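Local coordinates for diaminobutyrate-pyruvate transaminase and L-2,4-diaminobutyrate decarboxylase (Vibrio parahaemolyticus, PDB 2QMA), which probably uses pyridoxal phosphate in transamination and carbon-carbon lyase chemistry, this chain being the C-terminal decarboxylase-like domain of a two-enzyme protein, at residues A117-D130 and T371-T383. Sequence-based numbering, arbitrary orientation.
Sequences AAEAMIAALNQSMD and TTKRFDALKVFMT
The Arg374 guanidinium has Ile122 CG2 over one face, 3.7 Å above the plane and displaced from the centre of the group, while Glu119 OE1 and Asp376 OD1 sit at its edge, in plane. The Arg374 NH2 to Glu119 OE1 bond, 2.7 Å long with an angle of 161° at the hydrogen, uses the syn lone pair of Glu119 OE1; a weak second bond from Arg374 NH1 reaches the same oxygen. Yet the carboxylate and guanidinium planes stand 52° apart, so this is no flat two-pronged pair. Lys379, running out nearly straight past CG, brings NZ to 2.8 Å from Glu119 OE2, arriving from above the carboxylate plane. Both Glu119 oxygens are thus held, and Asp376 OD1, bonded by Arg374 and more weakly by Lys379, closes a buried four-residue salt-bridge network. Thr330 and Ser332 add bonds to it, and Arg374 and Glu119 of the second subunit pair reciprocally with this Glu119 and Arg374, carrying the network across the dimer interface.

The Phe375 ring carries Leu378 CB over the centre of one face. The selenium of Met129, a selenomethionine, approaches obliquely, SE lying 4.7 Å from the Phe375 ring centroid, a Met-aromatic contact. Beside it, Met129 N bonds Lys373 O at 2.8 Å, nearly straight, and a water bridges Gln127 O and Phe375 N.

Toward the helices, Ala118 CB lies 3.6 Å from Lys379 CA, and Leu378 CD2 touches both Ile122 CG1 and Met121 CB. The axes of the segments 117-125 and 377-383 approach to 8.7 Å, their directions 139° apart: a close, roughly antiparallel helix pair at the dimer interface of a pyridoxal-dependent decarboxylase domain, away from the predicted cofactor lysine.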
loop_
_atom_site.group_PDB
_atom_site.type_symbol
_atom_site.label_atom_id
_atom_site.label_comp_id
_atom_site.label_asym_id
_atom_site.label_seq_id
_atom_site.Cartn_x
_atom_site.Cartn_y
_atom_site.Cartn_z
ATOM N N ALA A 117 0.709 -1.889 18.092
ATOM C CA ALA A 117 0.528 -0.610 18.804
ATOM C C ALA A 117 0.743 0.517 17.802
ATOM O O ALA A 117 -0.042 1.455 17.771
ATOM C CB ALA A 117 1.514 -0.469 19.961
ATOM N N ALA A 118 1.805 0.428 16.992
ATOM C CA ALA A 118 2.100 1.464 15.983
ATOM C C ALA A 118 0.900 1.707 15.045
ATOM O O ALA A 118 0.596 2.857 14.706
ATOM C CB ALA A 118 3.381 1.109 15.177
ATOM N N GLU A 119 0.203 0.645 14.641
ATOM C CA GLU A 119 -0.923 0.810 13.732
ATOM C C GLU A 119 -2.012 1.670 14.338
ATOM O O GLU A 119 -2.673 2.407 13.618
ATOM C CB GLU A 119 -1.556 -0.538 13.373
ATOM C CG GLU A 119 -0.664 -1.410 12.483
ATOM C CD GLU A 119 -0.694 -1.026 11.010
ATOM O OE1 GLU A 119 -1.001 0.135 10.708
ATOM O OE2 GLU A 119 -0.377 -1.879 10.155
ATOM N N ALA A 120 -2.215 1.537 15.651
ATOM C CA ALA A 120 -3.203 2.362 16.383
ATOM C C ALA A 120 -2.913 3.852 16.256
ATOM O O ALA A 120 -3.835 4.657 16.006
ATOM C CB ALA A 120 -3.316 1.923 17.882
HETATM N N MSE A 121 -1.634 4.208 16.388
HETATM C CA MSE A 121 -1.197 5.593 16.223
HETATM C C MSE A 121 -1.226 6.042 14.753
HETATM O O MSE A 121 -1.647 7.149 14.456
HETATM C CB MSE A 121 0.181 5.802 16.853
HETATM C CG MSE A 121 0.180 5.534 18.352
HETATM SE SE MSE A 121 1.958 5.534 19.139
HETATM C CE MSE A 121 2.307 7.448 18.975
ATOM N N ILE A 122 -0.807 5.164 13.839
ATOM C CA ILE A 122 -0.873 5.491 12.416
ATOM C C ILE A 122 -2.329 5.841 12.057
ATOM O O ILE A 122 -2.595 6.827 11.390
ATOM C CB ILE A 122 -0.383 4.279 11.505
ATOM C CG1 ILE A 122 1.111 3.943 11.797
ATOM C CG2 ILE A 122 -0.591 4.591 10.011
ATOM C CD1 ILE A 122 1.649 2.605 11.269
ATOM N N ALA A 123 -3.257 4.993 12.469
ATOM C CA ALA A 123 -4.667 5.130 12.074
ATOM C C ALA A 123 -5.283 6.444 12.632
ATOM O O ALA A 123 -6.053 7.138 11.959
ATOM C CB ALA A 123 -5.434 3.882 12.575
ATOM N N ALA A 124 -4.882 6.799 13.844
ATOM C CA ALA A 124 -5.433 7.954 14.547
ATOM C C ALA A 124 -4.874 9.246 13.983
ATOM O O ALA A 124 -5.587 10.231 13.861
ATOM C CB ALA A 124 -5.182 7.851 16.043
ATOM N N LEU A 125 -3.610 9.228 13.599
ATOM C CA LEU A 125 -2.996 10.418 12.997
ATOM C C LEU A 125 -3.314 10.554 11.508
ATOM O O LEU A 125 -3.367 11.665 10.983
ATOM C CB LEU A 125 -1.482 10.395 13.180
ATOM C CG LEU A 125 -0.991 10.525 14.642
ATOM C CD1 LEU A 125 0.551 10.256 14.720
ATOM C CD2 LEU A 125 -1.416 11.855 15.279
ATOM N N ASN A 126 -3.451 9.421 10.822
ATOM C CA ASN A 126 -3.715 9.405 9.388
ATOM C C ASN A 126 -2.834 10.371 8.590
ATOM O O ASN A 126 -3.325 11.134 7.772
ATOM C CB ASN A 126 -5.206 9.621 9.087
ATOM C CG ASN A 126 -5.570 9.203 7.671
ATOM O OD1 ASN A 126 -5.115 8.156 7.188
ATOM N ND2 ASN A 126 -6.366 10.036 6.981
ATOM N N GLN A 127 -1.530 10.328 8.845
ATOM C CA GLN A 127 -0.555 11.111 8.066
ATOM C C GLN A 127 -0.445 10.545 6.662
ATOM O O GLN A 127 -0.569 9.340 6.462
ATOM C CB GLN A 127 0.824 11.133 8.736
ATOM C CG GLN A 127 0.851 11.595 10.244
ATOM C CD GLN A 127 0.489 13.050 10.422
ATOM O OE1 GLN A 127 1.349 13.918 10.435
ATOM N NE2 GLN A 127 -0.817 13.328 10.564
ATOM N N SER A 128 -0.261 11.448 5.708
ATOM C CA SER A 128 0.014 11.113 4.331
ATOM C C SER A 128 1.458 11.466 3.961
ATOM O O SER A 128 1.848 12.636 3.978
ATOM C CB SER A 128 -1.010 11.845 3.439
ATOM O OG SER A 128 -0.862 11.381 2.101
HETATM N N MSE A 129 2.241 10.440 3.596
HETATM C CA MSE A 129 3.691 10.558 3.469
HETATM C C MSE A 129 4.160 11.341 2.262
HETATM O O MSE A 129 5.344 11.528 2.106
HETATM C CB MSE A 129 4.350 9.173 3.424
HETATM C CG MSE A 129 3.947 8.275 4.653
HETATM SE SE MSE A 129 4.387 9.156 6.378
HETATM C CE MSE A 129 6.210 9.326 5.943
ATOM N N ASP A 130 3.247 11.811 1.422
ATOM C CA ASP A 130 3.712 12.450 0.197
ATOM C C ASP A 130 4.243 13.869 0.400
ATOM O O ASP A 130 4.972 14.395 -0.473
ATOM C CB ASP A 130 2.687 12.392 -0.933
ATOM C CG ASP A 130 1.276 12.632 -0.470
ATOM O OD1 ASP A 130 0.871 12.077 0.585
ATOM O OD2 ASP A 130 0.539 13.320 -1.207
ATOM N N THR A 371 1.508 8.116 -4.204
ATOM C CA THR A 371 1.300 9.474 -3.727
ATOM C C THR A 371 0.872 9.281 -2.281
ATOM O O THR A 371 1.663 8.842 -1.456
ATOM C CB THR A 371 0.260 10.212 -4.593
ATOM O OG1 THR A 371 0.611 10.009 -5.969
ATOM C CG2 THR A 371 0.243 11.747 -4.290
ATOM N N THR A 372 -0.380 9.583 -1.984
ATOM C CA THR A 372 -0.976 9.196 -0.714
ATOM C C THR A 372 -0.348 7.886 -0.212
ATOM O O THR A 372 -0.631 6.792 -0.716
ATOM C CB THR A 372 -2.513 9.123 -0.861
ATOM O OG1 THR A 372 -2.860 8.425 -2.068
ATOM C CG2 THR A 372 -3.061 10.507 -1.009
ATOM N N LYS A 373 0.568 7.982 0.743
ATOM C CA LYS A 373 1.083 6.742 1.320
ATOM C C LYS A 373 1.097 6.799 2.853
ATOM O O LYS A 373 1.162 7.889 3.449
ATOM C CB LYS A 373 2.303 6.127 0.612
ATOM C CG LYS A 373 3.754 6.530 1.045
ATOM C CD LYS A 373 4.724 5.419 0.753
ATOM C CE LYS A 373 5.868 5.341 1.833
ATOM N NZ LYS A 373 6.922 6.401 1.724
ATOM N N ARG A 374 0.926 5.626 3.452
ATOM C CA ARG A 374 0.707 5.553 4.884
ATOM C C ARG A 374 2.026 5.469 5.658
ATOM O O ARG A 374 3.095 5.145 5.117
ATOM C CB ARG A 374 -0.343 4.487 5.299
ATOM C CG ARG A 374 0.155 3.141 5.560
ATOM C CD ARG A 374 -0.900 2.037 5.524
ATOM N NE ARG A 374 -1.927 2.118 6.575
ATOM C CZ ARG A 374 -1.789 1.647 7.824
ATOM N NH1 ARG A 374 -2.802 1.772 8.699
ATOM N NH2 ARG A 374 -0.670 1.043 8.204
ATOM N N PHE A 375 1.919 5.822 6.935
ATOM C CA PHE A 375 3.067 5.967 7.830
ATOM C C PHE A 375 3.521 4.584 8.364
ATOM O O PHE A 375 3.645 4.373 9.579
ATOM C CB PHE A 375 2.634 6.968 8.949
ATOM C CG PHE A 375 3.743 7.364 9.934
ATOM C CD1 PHE A 375 5.092 7.096 9.686
ATOM C CD2 PHE A 375 3.402 8.052 11.100
ATOM C CE1 PHE A 375 6.091 7.481 10.602
ATOM C CE2 PHE A 375 4.399 8.443 12.026
ATOM C CZ PHE A 375 5.740 8.152 11.762
ATOM N N ASP A 376 3.789 3.644 7.465
ATOM C CA ASP A 376 4.244 2.327 7.901
ATOM C C ASP A 376 5.613 2.301 8.669
ATOM O O ASP A 376 5.911 1.371 9.446
ATOM C CB ASP A 376 4.306 1.359 6.701
ATOM C CG ASP A 376 2.936 1.036 6.147
ATOM O OD1 ASP A 376 2.047 0.795 6.975
ATOM O OD2 ASP A 376 2.750 1.050 4.891
ATOM N N ALA A 377 6.438 3.301 8.421
ATOM C CA ALA A 377 7.803 3.320 8.971
ATOM C C ALA A 377 7.719 3.425 10.497
ATOM O O ALA A 377 8.692 3.104 11.199
ATOM C CB ALA A 377 8.590 4.475 8.391
ATOM N N LEU A 378 6.552 3.837 11.008
ATOM C CA LEU A 378 6.386 4.004 12.481
ATOM C C LEU A 378 6.537 2.648 13.143
ATOM O O LEU A 378 7.165 2.538 14.194
ATOM C CB LEU A 378 5.070 4.706 12.885
ATOM C CG LEU A 378 4.852 4.911 14.418
ATOM C CD1 LEU A 378 5.848 5.910 15.014
ATOM C CD2 LEU A 378 3.395 5.350 14.800
ATOM N N LYS A 379 6.031 1.603 12.479
ATOM C CA LYS A 379 6.130 0.240 12.964
ATOM C C LYS A 379 7.604 -0.122 13.255
ATOM O O LYS A 379 7.896 -0.576 14.356
ATOM C CB LYS A 379 5.562 -0.753 11.951
ATOM C CG LYS A 379 4.103 -0.513 11.583
ATOM C CD LYS A 379 3.781 -1.286 10.287
ATOM C CE LYS A 379 2.514 -0.830 9.714
ATOM N NZ LYS A 379 2.033 -1.771 8.658
ATOM N N VAL A 380 8.498 0.078 12.278
ATOM C CA VAL A 380 9.899 -0.298 12.461
ATOM C C VAL A 380 10.526 0.634 13.515
ATOM O O VAL A 380 11.342 0.191 14.343
ATOM C CB VAL A 380 10.710 -0.242 11.146
ATOM C CG1 VAL A 380 12.145 -0.732 11.376
ATOM C CG2 VAL A 380 10.034 -1.052 10.019
ATOM N N PHE A 381 10.180 1.922 13.474
ATOM C CA PHE A 381 10.748 2.909 14.398
ATOM C C PHE A 381 10.441 2.474 15.834
ATOM O O PHE A 381 11.345 2.450 16.685
ATOM C CB PHE A 381 10.203 4.311 14.062
ATOM C CG PHE A 381 10.698 5.429 14.948
ATOM C CD1 PHE A 381 11.968 5.961 14.782
ATOM C CD2 PHE A 381 9.848 6.016 15.882
ATOM C CE1 PHE A 381 12.395 7.042 15.546
ATOM C CE2 PHE A 381 10.283 7.089 16.654
ATOM C CZ PHE A 381 11.548 7.603 16.478
HETATM N N MSE A 382 9.193 2.076 16.089
HETATM C CA MSE A 382 8.797 1.605 17.433
HETATM C C MSE A 382 9.376 0.236 17.777
HETATM O O MSE A 382 9.891 0.035 18.889
HETATM C CB MSE A 382 7.271 1.613 17.602
HETATM C CG MSE A 382 6.711 3.020 17.405
HETATM SE SE MSE A 382 4.866 3.287 17.897
HETATM C CE MSE A 382 4.894 2.404 19.635
ATOM N N THR A 383 9.330 -0.684 16.818
ATOM C CA THR A 383 9.864 -2.031 17.002
ATOM C C THR A 383 11.356 -2.035 17.413
ATOM O O THR A 383 11.752 -2.788 18.349
ATOM C CB THR A 383 9.634 -2.884 15.735
ATOM O OG1 THR A 383 8.264 -3.336 15.691
ATOM C CG2 THR A 383 10.582 -4.071 15.712
HETATM O O HOH W 1 -0.562 7.001 7.671
#